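Long-range contacts in putative pyridoxamine 5-phosphate-dependent dehydrase, Wbdk (Escherichia coli, PDB 2GMS), which catalyses removal of the C3' hydroxyl from GDP-4-keto-6-deoxy-D-mannose, using a B6 cofactor, in the biosynthesis of L-colitose for the O-antigen: residues D81-P86 / L102-V107; E123-S128 / G152-I157; A61-I66 / Y94-Q99; P86-S91 / V135-N140. All blocks are in the same frame, centred on the assembly; numbering follows the deposited sequence.

In the fold
Contacts 1, 3 and 4 are buried, whereas contact 2 lies at the surface. Contact 1 pairs two parallel strands of the central sheet through backbone hydrogen bonds. Contact 3 lays helix 91-99, the crossover between those strands, against helix 58-68 mainly through carbon surfaces, without a hydrogen bond. Contact 4 leaves the sheet where strands 82-86 and 129-135 end and meets the cofactor; it shares P86 with contact 1, and the hydroxyl of Y94 in contact 3 bonds to P86 O. Contact 2 sits at the opposite end of the strands, where 129-135 and 157-161 begin; its polar pairing is a single long salt bridge, without hydrogen bonds. It touches contact 1, K105 NZ reaching A124 O.

Contact 1 of 4, residues D81-P86 / L102-V107; sequences DEIIVP and LRVKFV
Residues 82-86 and 103-107 run as neighbouring parallel strands, their axes approaching to 4.5 Å with 31° between directions, and E82 pairs with R103 in a register kept through P86 and V107. Five backbone bonds alternate along the pair: R103 N to D81 O, I83 N to R103 O, K105 N to I83 O, V85 N to K105 O at 3.0 Å, and V107 N to V85 O at 2.7 Å. Together with helix 91-99, the two strands form a beta-alpha-beta unit of the sheet in this aminotransferase-like fold. L97 of that helix packs on I83, V85 and V104, which share one face. Here V85 CG2 presses against V104 CG1 at 3.5 Å, closer than carbons usually come, and lies 3.6 Å from F106 CD2. Further along this side, I83 CG2 meets L102 CB at 3.9 Å. The other face carries I84, whose CG2 touches V107 CG2 at 3.5 Å, and the salt bridge of E82 OE1 with K105 NZ at 3.2 Å. The lysine chain bends at CG-CD (chi3 -79°) and brings NZ over the carboxylate, 43° out of its plane. Both partners are held a second time, E82 OE1 by the hydroxyl of T129 and K105 NZ by the carbonyl of A124.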
loop_
_atom_site.group_PDB
_atom_site.type_symbol
_atom_site.label_atom_id
_atom_site.label_comp_id
_atom_site.label_asym_id
_atom_site.label_seq_id
_atom_site.Cartn_x
_atom_site.Cartn_y
_atom_site.Cartn_z
ATOM N N ASP A 81 18.058 4.870 15.280
ATOM C CA ASP A 81 17.731 6.131 15.913
ATOM C C ASP A 81 16.490 6.004 16.791
ATOM O O ASP A 81 15.559 5.268 16.467
ATOM C CB ASP A 81 17.521 7.262 14.916
ATOM C CG ASP A 81 18.797 7.853 14.423
ATOM O OD1 ASP A 81 19.893 7.634 14.925
ATOM O OD2 ASP A 81 18.586 8.620 13.387
ATOM N N GLU A 82 16.503 6.731 17.903
ATOM C CA GLU A 82 15.428 6.718 18.874
ATOM C C GLU A 82 14.262 7.605 18.520
ATOM O O GLU A 82 14.457 8.792 18.261
ATOM C CB GLU A 82 15.906 7.161 20.271
ATOM C CG GLU A 82 14.879 6.964 21.409
ATOM C CD GLU A 82 15.351 7.522 22.723
ATOM O OE1 GLU A 82 15.024 8.621 23.139
ATOM O OE2 GLU A 82 16.150 6.688 23.355
ATOM N N ILE A 83 13.077 6.976 18.583
ATOM C CA ILE A 83 11.830 7.663 18.356
ATOM C C ILE A 83 10.877 7.434 19.512
ATOM O O ILE A 83 10.720 6.318 19.997
ATOM C CB ILE A 83 11.222 7.348 17.010
ATOM C CG1 ILE A 83 9.864 7.988 16.965
ATOM C CG2 ILE A 83 11.074 5.853 16.757
ATOM C CD1 ILE A 83 9.616 8.507 15.562
ATOM N N ILE A 84 10.261 8.501 19.981
ATOM C CA ILE A 84 9.334 8.334 21.085
ATOM C C ILE A 84 7.910 8.260 20.559
ATOM O O ILE A 84 7.564 8.971 19.600
ATOM C CB ILE A 84 9.468 9.463 22.114
ATOM C CG1 ILE A 84 10.760 9.339 22.929
ATOM C CG2 ILE A 84 8.264 9.487 23.053
ATOM C CD1 ILE A 84 11.066 10.593 23.740
ATOM N N VAL A 85 7.108 7.414 21.214
ATOM C CA VAL A 85 5.705 7.175 20.923
ATOM C C VAL A 85 4.872 6.929 22.205
ATOM O O VAL A 85 5.363 6.428 23.209
ATOM C CB VAL A 85 5.524 6.009 19.943
ATOM C CG1 VAL A 85 6.291 6.296 18.677
ATOM C CG2 VAL A 85 6.018 4.679 20.528
ATOM N N PRO A 86 3.585 7.275 22.151
ATOM C CA PRO A 86 2.705 7.033 23.268
ATOM C C PRO A 86 2.324 5.578 23.214
ATOM O O PRO A 86 2.418 4.932 22.165
ATOM C CB PRO A 86 1.443 7.838 23.030
ATOM C CG PRO A 86 1.443 8.155 21.539
ATOM C CD PRO A 86 2.893 8.065 21.093
ATOM N N LEU A 102 14.086 1.436 13.602
ATOM C CA LEU A 102 14.239 2.475 14.588
ATOM C C LEU A 102 14.101 1.888 15.949
ATOM O O LEU A 102 13.485 0.839 16.146
ATOM C CB LEU A 102 13.172 3.564 14.434
ATOM C CG LEU A 102 13.298 4.313 13.117
ATOM C CD1 LEU A 102 12.078 5.200 12.886
ATOM C CD2 LEU A 102 14.568 5.148 13.158
ATOM N N ARG A 103 14.665 2.609 16.897
ATOM C CA ARG A 103 14.569 2.207 18.278
ATOM C C ARG A 103 13.372 2.962 18.884
ATOM O O ARG A 103 13.321 4.202 18.873
ATOM C CB ARG A 103 15.872 2.440 19.018
ATOM C CG ARG A 103 15.778 2.056 20.485
ATOM C CD ARG A 103 17.147 1.985 21.146
ATOM N NE ARG A 103 17.068 1.577 22.542
ATOM C CZ ARG A 103 16.598 0.398 22.951
ATOM N NH1 ARG A 103 16.138 -0.532 22.112
ATOM N NH2 ARG A 103 16.587 0.147 24.254
ATOM N N VAL A 104 12.395 2.194 19.352
ATOM C CA VAL A 104 11.151 2.716 19.866
ATOM C C VAL A 104 11.092 2.839 21.370
ATOM O O VAL A 104 11.235 1.865 22.099
ATOM C CB VAL A 104 9.966 1.895 19.355
ATOM C CG1 VAL A 104 8.648 2.555 19.754
ATOM C CG2 VAL A 104 10.028 1.712 17.835
ATOM N N LYS A 105 10.800 4.053 21.809
ATOM C CA LYS A 105 10.652 4.340 23.211
ATOM C C LYS A 105 9.203 4.733 23.489
ATOM O O LYS A 105 8.758 5.814 23.126
ATOM C CB LYS A 105 11.597 5.424 23.694
ATOM C CG LYS A 105 11.459 5.677 25.193
ATOM C CD LYS A 105 12.232 6.893 25.664
ATOM C CE LYS A 105 13.720 6.664 25.837
ATOM N NZ LYS A 105 14.431 7.900 26.211
ATOM N N PHE A 106 8.485 3.814 24.120
ATOM C CA PHE A 106 7.115 3.979 24.512
ATOM C C PHE A 106 6.987 4.849 25.770
ATOM O O PHE A 106 7.676 4.652 26.781
ATOM C CB PHE A 106 6.503 2.610 24.844
ATOM C CG PHE A 106 6.298 1.786 23.609
ATOM C CD1 PHE A 106 7.210 0.800 23.241
ATOM C CD2 PHE A 106 5.185 2.008 22.800
ATOM C CE1 PHE A 106 7.031 0.067 22.068
ATOM C CE2 PHE A 106 4.971 1.262 21.642
ATOM C CZ PHE A 106 5.906 0.297 21.274
ATOM N N VAL A 107 6.085 5.836 25.705
ATOM C CA VAL A 107 5.819 6.721 26.827
ATOM C C VAL A 107 4.334 6.579 27.228
ATOM O O VAL A 107 3.468 6.489 26.356
ATOM C CB VAL A 107 6.240 8.140 26.459
ATOM C CG1 VAL A 107 5.865 9.138 27.549
ATOM C CG2 VAL A 107 7.757 8.140 26.251
#

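Contact 2 of 4, residues E123-S128 / G152-I157; sequences EAVTDS and GGRDII
V125 and R154 carry most of this contact, and three kinds of interaction can be told apart in it. The first sets an apolar group against a charged one. V125 CG1 lies over one face of the guanidinium, toward its rim and 3.5 Å from R154 NH2, while the two side chains run past each other in opposite senses. The arginine chain bends about CG-CD (chi3 -124°) on its way across the valine. The second is apolar: the same V125 CG1 meets I156 CD1 tip to tip at 3.8 Å. CG1 stands anti to the backbone N of V125 (chi1 179°), the branch that serves both partners, while CG2 packs on I84 of strand 82-86. The third is ionic. D127 OD1 sits 3.5 Å from R154 NH1, at the edge of the guanidinium and in its plane, yet the carboxylate plane is turned 81° from it. Within 123-128 the chain is shaped by an ST turn, T126 OG1 accepting from S128 N at 3.0 Å. The segments span the end of helix 118-124 and the loop before strand 157-161, so the contact lies where the chain approaches strands 129-135 and 157-161, neighbours in the sheet. T126, D127 and S128 also touch a neighbouring molecule in the crystal, which may influence their positions. The long, steeply twisted salt bridge, with no hydrogen bond between the segments, is consistent with a loose, weakly directional attraction at an exposed rim, while V125 CG1 is the shared apolar partner of the guanidinium face and I156 CD1.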
loop_
_atom_site.group_PDB
_atom_site.type_symbol
_atom_site.label_atom_id
_atom_site.label_comp_id
_atom_site.label_asym_id
_atom_site.label_seq_id
_atom_site.Cartn_x
_atom_site.Cartn_y
_atom_site.Cartn_z
ATOM N N GLU A 123 10.721 13.744 31.071
ATOM C CA GLU A 123 11.748 12.845 31.557
ATOM C C GLU A 123 12.230 11.916 30.474
ATOM O O GLU A 123 13.396 11.520 30.488
ATOM C CB GLU A 123 11.343 11.982 32.768
ATOM C CG GLU A 123 10.807 12.767 33.981
ATOM C CD GLU A 123 11.796 13.048 35.101
ATOM O OE1 GLU A 123 12.620 12.238 35.505
ATOM O OE2 GLU A 123 11.661 14.259 35.590
ATOM N N ALA A 124 11.332 11.545 29.564
ATOM C CA ALA A 124 11.698 10.627 28.516
ATOM C C ALA A 124 12.655 11.207 27.486
ATOM O O ALA A 124 13.445 10.497 26.858
ATOM C CB ALA A 124 10.472 10.030 27.854
ATOM N N VAL A 125 12.608 12.496 27.269
ATOM C CA VAL A 125 13.496 13.019 26.251
ATOM C C VAL A 125 14.953 13.100 26.682
ATOM O O VAL A 125 15.253 13.611 27.762
ATOM C CB VAL A 125 12.963 14.355 25.733
ATOM C CG1 VAL A 125 13.885 14.931 24.675
ATOM C CG2 VAL A 125 11.597 14.123 25.106
ATOM N N THR A 126 15.858 12.601 25.828
ATOM C CA THR A 126 17.291 12.654 26.090
ATOM C C THR A 126 18.010 13.193 24.868
ATOM O O THR A 126 17.390 13.603 23.878
ATOM C CB THR A 126 17.904 11.298 26.445
ATOM O OG1 THR A 126 17.963 10.538 25.267
ATOM C CG2 THR A 126 17.060 10.578 27.479
ATOM N N ASP A 127 19.340 13.172 24.923
ATOM C CA ASP A 127 20.102 13.658 23.780
ATOM C C ASP A 127 20.096 12.656 22.650
ATOM O O ASP A 127 20.472 12.975 21.520
ATOM C CB ASP A 127 21.549 14.063 24.100
ATOM C CG ASP A 127 21.629 15.284 24.966
ATOM O OD1 ASP A 127 20.895 16.257 24.834
ATOM O OD2 ASP A 127 22.562 15.167 25.883
ATOM N N SER A 128 19.672 11.444 22.996
ATOM C CA SER A 128 19.567 10.359 22.054
ATOM C C SER A 128 18.258 10.454 21.274
ATOM O O SER A 128 18.147 9.895 20.173
ATOM C CB SER A 128 19.671 8.999 22.745
ATOM O OG SER A 128 21.029 8.634 22.872
ATOM N N GLY A 152 12.634 22.144 23.392
ATOM C CA GLY A 152 13.482 23.251 23.773
ATOM C C GLY A 152 14.593 23.622 22.807
ATOM O O GLY A 152 15.741 23.864 23.206
ATOM N N GLY A 153 14.246 23.701 21.542
ATOM C CA GLY A 153 15.262 24.073 20.597
ATOM C C GLY A 153 16.173 22.939 20.186
ATOM O O GLY A 153 16.868 23.060 19.176
ATOM N N ARG A 154 16.160 21.822 20.901
ATOM C CA ARG A 154 17.001 20.742 20.452
ATOM C C ARG A 154 16.577 20.331 19.053
ATOM O O ARG A 154 15.544 20.765 18.525
ATOM C CB ARG A 154 16.962 19.564 21.390
ATOM C CG ARG A 154 16.884 20.026 22.824
ATOM C CD ARG A 154 17.282 18.914 23.765
ATOM N NE ARG A 154 16.254 18.614 24.750
ATOM C CZ ARG A 154 16.471 17.686 25.661
ATOM N NH1 ARG A 154 17.626 17.005 25.700
ATOM N NH2 ARG A 154 15.517 17.439 26.553
ATOM N N ASP A 155 17.399 19.472 18.457
ATOM C CA ASP A 155 17.122 19.016 17.117
ATOM C C ASP A 155 16.379 17.682 17.094
ATOM O O ASP A 155 16.915 16.594 16.846
ATOM C CB ASP A 155 18.350 19.084 16.199
ATOM C CG ASP A 155 18.055 18.539 14.840
ATOM O OD1 ASP A 155 18.795 17.769 14.255
ATOM O OD2 ASP A 155 16.897 18.941 14.377
ATOM N N ILE A 156 15.096 17.797 17.372
ATOM C CA ILE A 156 14.247 16.650 17.425
ATOM C C ILE A 156 13.139 16.910 16.464
ATOM O O ILE A 156 12.601 18.005 16.428
ATOM C CB ILE A 156 13.714 16.504 18.842
ATOM C CG1 ILE A 156 14.901 16.266 19.769
ATOM C CG2 ILE A 156 12.687 15.381 18.968
ATOM C CD1 ILE A 156 14.559 16.317 21.249
ATOM N N ILE A 157 12.851 15.905 15.667
ATOM C CA ILE A 157 11.781 15.977 14.699
ATOM C C ILE A 157 10.449 15.659 15.357
ATOM O O ILE A 157 10.302 14.654 16.053
ATOM C CB ILE A 157 12.016 14.961 13.589
ATOM C CG1 ILE A 157 13.271 15.373 12.832
ATOM C CG2 ILE A 157 10.802 14.938 12.650
ATOM C CD1 ILE A 157 14.002 14.199 12.219
#

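Contact 3 of 4, residues A61-I66 / Y94-Q99; sequences ANLLMI and YYPLQQ
P96 is the bump on which this helix pair turns. Its ring faces helix 58-68 and settles over the backbone of L63, with P96 CG 3.9 Å from L63 CA, in a hollow bordered by N62, L63 and I66. The alpha carbons of L63 and P96 are 5.2 Å apart, so the compact ring is accommodated where the backbones come close; the axes of the two six-residue segments come within 8.7 Å, 38° apart. I66 closes one flank of the hollow: its CG1 lies 3.9 Å from P96 CB, the two side chains crossing at nearly a right angle. CG1 of I66 is anti to the carbonyl carbon (chi1 -63°), and from there CD1 continues to L97 CD2 at 3.6 Å. L97 leaves its own backbone pointing away from the partner helix and still reaches it through this one methyl. On the other flank L63 CD1 leans over P96 CB at 4.1 Å and meets Q99 OE1 at 3.8 Å, the glutamine chain passing across it. The proline also marks the kink of helix 91-99, since the N of P96 and of L97 lack the usual bonds to the preceding turn. N62 touches the cofactor. No hydrogen bond joins the two segments, which implies that their mutual placement rests mainly on fitted carbon surfaces; the polar groups beside the groove find partners outside the pair, N62 in T183, T92 and D161, and Q99 NE2 in G248 O of the second subunit.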
loop_
_atom_site.group_PDB
_atom_site.type_symbol
_atom_site.label_atom_id
_atom_site.label_comp_id
_atom_site.label_asym_id
_atom_site.label_seq_id
_atom_site.Cartn_x
_atom_site.Cartn_y
_atom_site.Cartn_z
ATOM N N ALA A 61 0.127 6.259 4.687
ATOM C CA ALA A 61 0.553 7.637 4.877
ATOM C C ALA A 61 1.695 7.610 5.916
ATOM O O ALA A 61 2.793 8.167 5.753
ATOM C CB ALA A 61 -0.643 8.456 5.332
ATOM N N ASN A 62 1.431 6.877 6.992
ATOM C CA ASN A 62 2.376 6.698 8.097
ATOM C C ASN A 62 3.692 6.078 7.622
ATOM O O ASN A 62 4.790 6.482 8.015
ATOM C CB ASN A 62 1.778 5.796 9.212
ATOM C CG ASN A 62 0.872 6.492 10.204
ATOM O OD1 ASN A 62 0.759 7.725 10.175
ATOM N ND2 ASN A 62 0.257 5.742 11.129
ATOM N N LEU A 63 3.553 5.059 6.786
ATOM C CA LEU A 63 4.679 4.352 6.226
ATOM C C LEU A 63 5.623 5.283 5.460
ATOM O O LEU A 63 6.841 5.285 5.652
ATOM C CB LEU A 63 4.159 3.248 5.277
ATOM C CG LEU A 63 5.286 2.482 4.577
ATOM C CD1 LEU A 63 6.079 1.671 5.614
ATOM C CD2 LEU A 63 4.692 1.557 3.523
ATOM N N LEU A 64 5.025 6.057 4.569
ATOM C CA LEU A 64 5.781 6.977 3.761
ATOM C C LEU A 64 6.307 8.090 4.639
ATOM O O LEU A 64 7.409 8.584 4.423
ATOM C CB LEU A 64 4.911 7.552 2.633
ATOM C CG LEU A 64 5.107 6.900 1.266
ATOM C CD1 LEU A 64 4.973 5.389 1.341
ATOM C CD2 LEU A 64 4.105 7.493 0.274
ATOM N N MET A 65 5.523 8.493 5.634
ATOM C CA MET A 65 6.029 9.546 6.478
ATOM C C MET A 65 7.362 9.145 7.114
ATOM O O MET A 65 8.309 9.924 7.202
ATOM C CB MET A 65 4.995 9.979 7.535
ATOM C CG MET A 65 5.628 10.827 8.622
ATOM S SD MET A 65 4.402 11.503 9.771
ATOM C CE MET A 65 3.927 10.019 10.670
ATOM N N ILE A 66 7.446 7.917 7.587
ATOM C CA ILE A 66 8.692 7.503 8.211
ATOM C C ILE A 66 9.784 7.302 7.188
ATOM O O ILE A 66 10.922 7.731 7.346
ATOM C CB ILE A 66 8.494 6.205 8.989
ATOM C CG1 ILE A 66 7.506 6.413 10.140
ATOM C CG2 ILE A 66 9.842 5.686 9.488
ATOM C CD1 ILE A 66 7.851 7.579 11.074
ATOM N N TYR A 94 2.813 2.220 14.718
ATOM C CA TYR A 94 4.027 1.562 15.153
ATOM C C TYR A 94 4.834 0.769 14.131
ATOM O O TYR A 94 6.066 0.842 14.104
ATOM C CB TYR A 94 3.719 0.640 16.348
ATOM C CG TYR A 94 2.965 1.323 17.458
ATOM C CD1 TYR A 94 3.569 2.283 18.273
ATOM C CD2 TYR A 94 1.627 1.007 17.684
ATOM C CE1 TYR A 94 2.870 2.929 19.297
ATOM C CE2 TYR A 94 0.916 1.630 18.710
ATOM C CZ TYR A 94 1.531 2.594 19.513
ATOM O OH TYR A 94 0.818 3.175 20.536
ATOM N N TYR A 95 4.180 -0.058 13.334
ATOM C CA TYR A 95 4.888 -0.916 12.396
ATOM C C TYR A 95 5.978 -0.257 11.555
ATOM O O TYR A 95 7.075 -0.808 11.399
ATOM C CB TYR A 95 3.954 -1.754 11.500
ATOM C CG TYR A 95 2.895 -2.584 12.204
ATOM C CD1 TYR A 95 1.660 -2.831 11.595
ATOM C CD2 TYR A 95 3.143 -3.166 13.448
ATOM C CE1 TYR A 95 0.684 -3.618 12.207
ATOM C CE2 TYR A 95 2.182 -3.961 14.072
ATOM C CZ TYR A 95 0.953 -4.182 13.453
ATOM O OH TYR A 95 0.011 -4.963 14.059
ATOM N N PRO A 96 5.695 0.897 10.938
ATOM C CA PRO A 96 6.707 1.507 10.084
ATOM C C PRO A 96 8.015 1.712 10.816
ATOM O O PRO A 96 9.076 1.562 10.224
ATOM C CB PRO A 96 6.132 2.828 9.561
ATOM C CG PRO A 96 4.631 2.681 9.713
ATOM C CD PRO A 96 4.435 1.704 10.897
ATOM N N LEU A 97 7.929 2.024 12.111
ATOM C CA LEU A 97 9.113 2.242 12.920
ATOM C C LEU A 97 9.944 0.981 12.933
ATOM O O LEU A 97 11.159 0.983 12.801
ATOM C CB LEU A 97 8.742 2.621 14.360
ATOM C CG LEU A 97 7.703 3.735 14.422
ATOM C CD1 LEU A 97 7.565 4.179 15.876
ATOM C CD2 LEU A 97 8.097 4.939 13.553
ATOM N N GLN A 98 9.250 -0.110 13.109
ATOM C CA GLN A 98 9.885 -1.414 13.115
ATOM C C GLN A 98 10.439 -1.727 11.733
ATOM O O GLN A 98 11.564 -2.187 11.585
ATOM C CB GLN A 98 8.897 -2.524 13.508
ATOM C CG GLN A 98 9.588 -3.876 13.772
ATOM C CD GLN A 98 9.723 -4.730 12.520
ATOM O OE1 GLN A 98 8.991 -4.529 11.548
ATOM N NE2 GLN A 98 10.648 -5.683 12.553
ATOM N N GLN A 99 9.628 -1.479 10.723
ATOM C CA GLN A 99 10.064 -1.751 9.390
ATOM C C GLN A 99 11.293 -0.956 8.993
ATOM O O GLN A 99 12.045 -1.371 8.130
ATOM C CB GLN A 99 8.877 -1.545 8.454
ATOM C CG GLN A 99 7.816 -2.591 8.800
ATOM C CD GLN A 99 6.402 -2.260 8.385
ATOM O OE1 GLN A 99 6.022 -1.096 8.166
ATOM N NE2 GLN A 99 5.590 -3.303 8.308
#

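Contact 4 of 4, residues P86-S91 / V135-N140; sequences PAVSWS and VNLLGN. With P0P ([4-(dihydroxymethyl)-5-hydroxy-6-methylpyridin-3-yl]methyl dihydrogen phosphate), chain D.
S89 and V135 make the close part of this contact, S89 OG lying 3.6 Å from V135 CG1. The serine rotation (chi1 -174°) brings OG against both V135 and the cofactor methyl, and OG is hydrogen-bonded to the hydroxyl of T93. Looser packing flanks this point: P86 CG stands 4.1 Å from V135 CG2, and the V88 and L137 side chains cross at about a right angle, V88 CG1 being 4.0 Å from L137 CD2. All five residues that touch are buried, and no hydrogen bond spans the two segments. They comprise the ends of strands 82-86 and 129-135 and the loops that follow, adjacent parallel strands whose C-terminal ends open on the cofactor, as in fold type I B6 enzymes. Beyond S89 lies the hydrated pyridoxal phosphate, its methyl C2A 3.6 Å from S89 OG. W90 CB comes nearer, 3.3 Å from C2 of the pyridine, and the hydrate oxygen O4B rests 3.4 Å above the plane of the W90 ring, toward its rim. S91 OG lies over the opposite indole face, while H217 and F244 of the second subunit also meet this ring. E164, which bonds to the cofactor through OE2, accepts from L138 N with OE1.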
loop_
_atom_site.group_PDB
_atom_site.type_symbol
_atom_site.label_atom_id
_atom_site.label_comp_id
_atom_site.label_asym_id
_atom_site.label_seq_id
_atom_site.Cartn_x
_atom_site.Cartn_y
_atom_site.Cartn_z
ATOM N N PRO A 86 3.585 7.275 22.151
ATOM C CA PRO A 86 2.705 7.033 23.268
ATOM C C PRO A 86 2.324 5.578 23.214
ATOM O O PRO A 86 2.418 4.932 22.165
ATOM C CB PRO A 86 1.443 7.838 23.030
ATOM C CG PRO A 86 1.443 8.155 21.539
ATOM C CD PRO A 86 2.893 8.065 21.093
ATOM N N ALA A 87 1.863 5.070 24.341
ATOM C CA ALA A 87 1.515 3.678 24.432
ATOM C C ALA A 87 0.156 3.300 23.861
ATOM O O ALA A 87 -0.150 2.124 23.765
ATOM C CB ALA A 87 1.656 3.227 25.872
ATOM N N VAL A 88 -0.678 4.276 23.515
ATOM C CA VAL A 88 -1.998 3.985 22.975
ATOM C C VAL A 88 -2.149 4.620 21.606
ATOM O O VAL A 88 -2.003 5.815 21.444
ATOM C CB VAL A 88 -3.110 4.453 23.923
ATOM C CG1 VAL A 88 -4.484 4.138 23.325
ATOM C CG2 VAL A 88 -2.954 3.782 25.286
ATOM N N SER A 89 -2.386 3.791 20.604
ATOM C CA SER A 89 -2.565 4.241 19.231
ATOM C C SER A 89 -3.011 3.074 18.339
ATOM O O SER A 89 -3.218 1.967 18.817
ATOM C CB SER A 89 -1.304 4.885 18.670
ATOM O OG SER A 89 -1.686 5.380 17.407
ATOM N N TRP A 90 -3.102 3.286 17.046
ATOM C CA TRP A 90 -3.469 2.217 16.136
ATOM C C TRP A 90 -2.213 1.396 15.808
ATOM O O TRP A 90 -1.098 1.891 15.883
ATOM C CB TRP A 90 -4.161 2.779 14.876
ATOM C CG TRP A 90 -4.599 1.689 13.952
ATOM C CD1 TRP A 90 -4.084 1.392 12.734
ATOM C CD2 TRP A 90 -5.603 0.721 14.220
ATOM N NE1 TRP A 90 -4.712 0.289 12.226
ATOM C CE2 TRP A 90 -5.650 -0.151 13.114
ATOM C CE3 TRP A 90 -6.455 0.502 15.307
ATOM C CZ2 TRP A 90 -6.530 -1.235 13.058
ATOM C CZ3 TRP A 90 -7.331 -0.566 15.249
ATOM C CH2 TRP A 90 -7.380 -1.418 14.137
ATOM N N SER A 91 -2.335 0.137 15.453
ATOM C CA SER A 91 -1.139 -0.641 15.181
ATOM C C SER A 91 -0.208 -0.082 14.111
ATOM O O SER A 91 1.013 -0.243 14.208
ATOM C CB SER A 91 -1.468 -2.077 14.842
ATOM O OG SER A 91 -2.090 -2.100 13.575
ATOM N N VAL A 135 0.434 11.432 18.559
ATOM C CA VAL A 135 -0.811 10.935 18.031
ATOM C C VAL A 135 -1.918 11.778 18.648
ATOM O O VAL A 135 -1.950 11.938 19.857
ATOM C CB VAL A 135 -0.967 9.428 18.349
ATOM C CG1 VAL A 135 -2.344 8.887 17.984
ATOM C CG2 VAL A 135 0.121 8.573 17.697
ATOM N N ASN A 136 -2.810 12.359 17.848
ATOM C CA ASN A 136 -3.887 13.151 18.450
ATOM C C ASN A 136 -5.048 12.194 18.603
ATOM O O ASN A 136 -5.708 11.856 17.625
ATOM C CB ASN A 136 -4.244 14.357 17.582
ATOM C CG ASN A 136 -3.030 15.213 17.350
ATOM O OD1 ASN A 136 -2.388 15.647 18.312
ATOM N ND2 ASN A 136 -2.713 15.476 16.080
ATOM N N LEU A 137 -5.247 11.678 19.815
ATOM C CA LEU A 137 -6.260 10.665 20.031
ATOM C C LEU A 137 -7.706 11.088 20.116
ATOM O O LEU A 137 -8.062 11.981 20.873
ATOM C CB LEU A 137 -5.926 9.811 21.261
ATOM C CG LEU A 137 -6.181 8.313 21.093
ATOM C CD1 LEU A 137 -5.142 7.666 20.189
ATOM C CD2 LEU A 137 -6.187 7.643 22.464
ATOM N N LEU A 138 -8.519 10.354 19.354
ATOM C CA LEU A 138 -9.954 10.509 19.327
ATOM C C LEU A 138 -10.473 11.889 18.985
ATOM O O LEU A 138 -11.587 12.206 19.349
ATOM C CB LEU A 138 -10.534 10.107 20.687
ATOM C CG LEU A 138 -10.352 8.625 21.043
ATOM C CD1 LEU A 138 -11.157 8.322 22.306
ATOM C CD2 LEU A 138 -10.811 7.696 19.932
ATOM N N GLY A 139 -9.686 12.681 18.285
ATOM C CA GLY A 139 -10.116 13.997 17.906
ATOM C C GLY A 139 -9.419 15.057 18.728
ATOM O O GLY A 139 -9.473 16.236 18.394
ATOM N N ASN A 140 -8.765 14.627 19.800
ATOM C CA ASN A 140 -8.108 15.516 20.765
ATOM C C ASN A 140 -6.640 15.815 20.495
ATOM O O ASN A 140 -5.777 14.950 20.559
ATOM C CB ASN A 140 -8.287 14.967 22.206
ATOM C CG ASN A 140 -8.163 15.987 23.319
ATOM O OD1 ASN A 140 -8.502 17.174 23.165
ATOM N ND2 ASN A 140 -7.699 15.508 24.470
HETATM O O3 P0P D . -6.569 5.505 14.196
HETATM N N1 P0P D . -3.307 5.714 12.801
HETATM C C2 P0P D . -4.297 5.848 13.661
HETATM C C2A P0P D . -4.081 6.532 14.989
HETATM C C3 P0P D . -5.538 5.368 13.346
HETATM C C4 P0P D . -5.731 4.746 12.114
HETATM C C4A P0P D . -7.117 4.258 11.761
HETATM O O4A P0P D . -8.057 4.879 12.601
HETATM O O4B P0P D . -7.212 2.874 11.908
HETATM C C5 P0P D . -4.651 4.533 11.226
HETATM C C6 P0P D . -3.465 5.101 11.620
HETATM C C5A P0P D . -4.994 4.002 10.019
HETATM O O4P P0P D . -5.606 4.602 8.969
HETATM P P P0P D . -6.149 3.559 7.886
HETATM O O1P P0P D . -7.173 2.742 8.571
HETATM O O2P P0P D . -6.835 4.475 6.749
HETATM O O3P P0P D . -4.994 2.635 7.251
#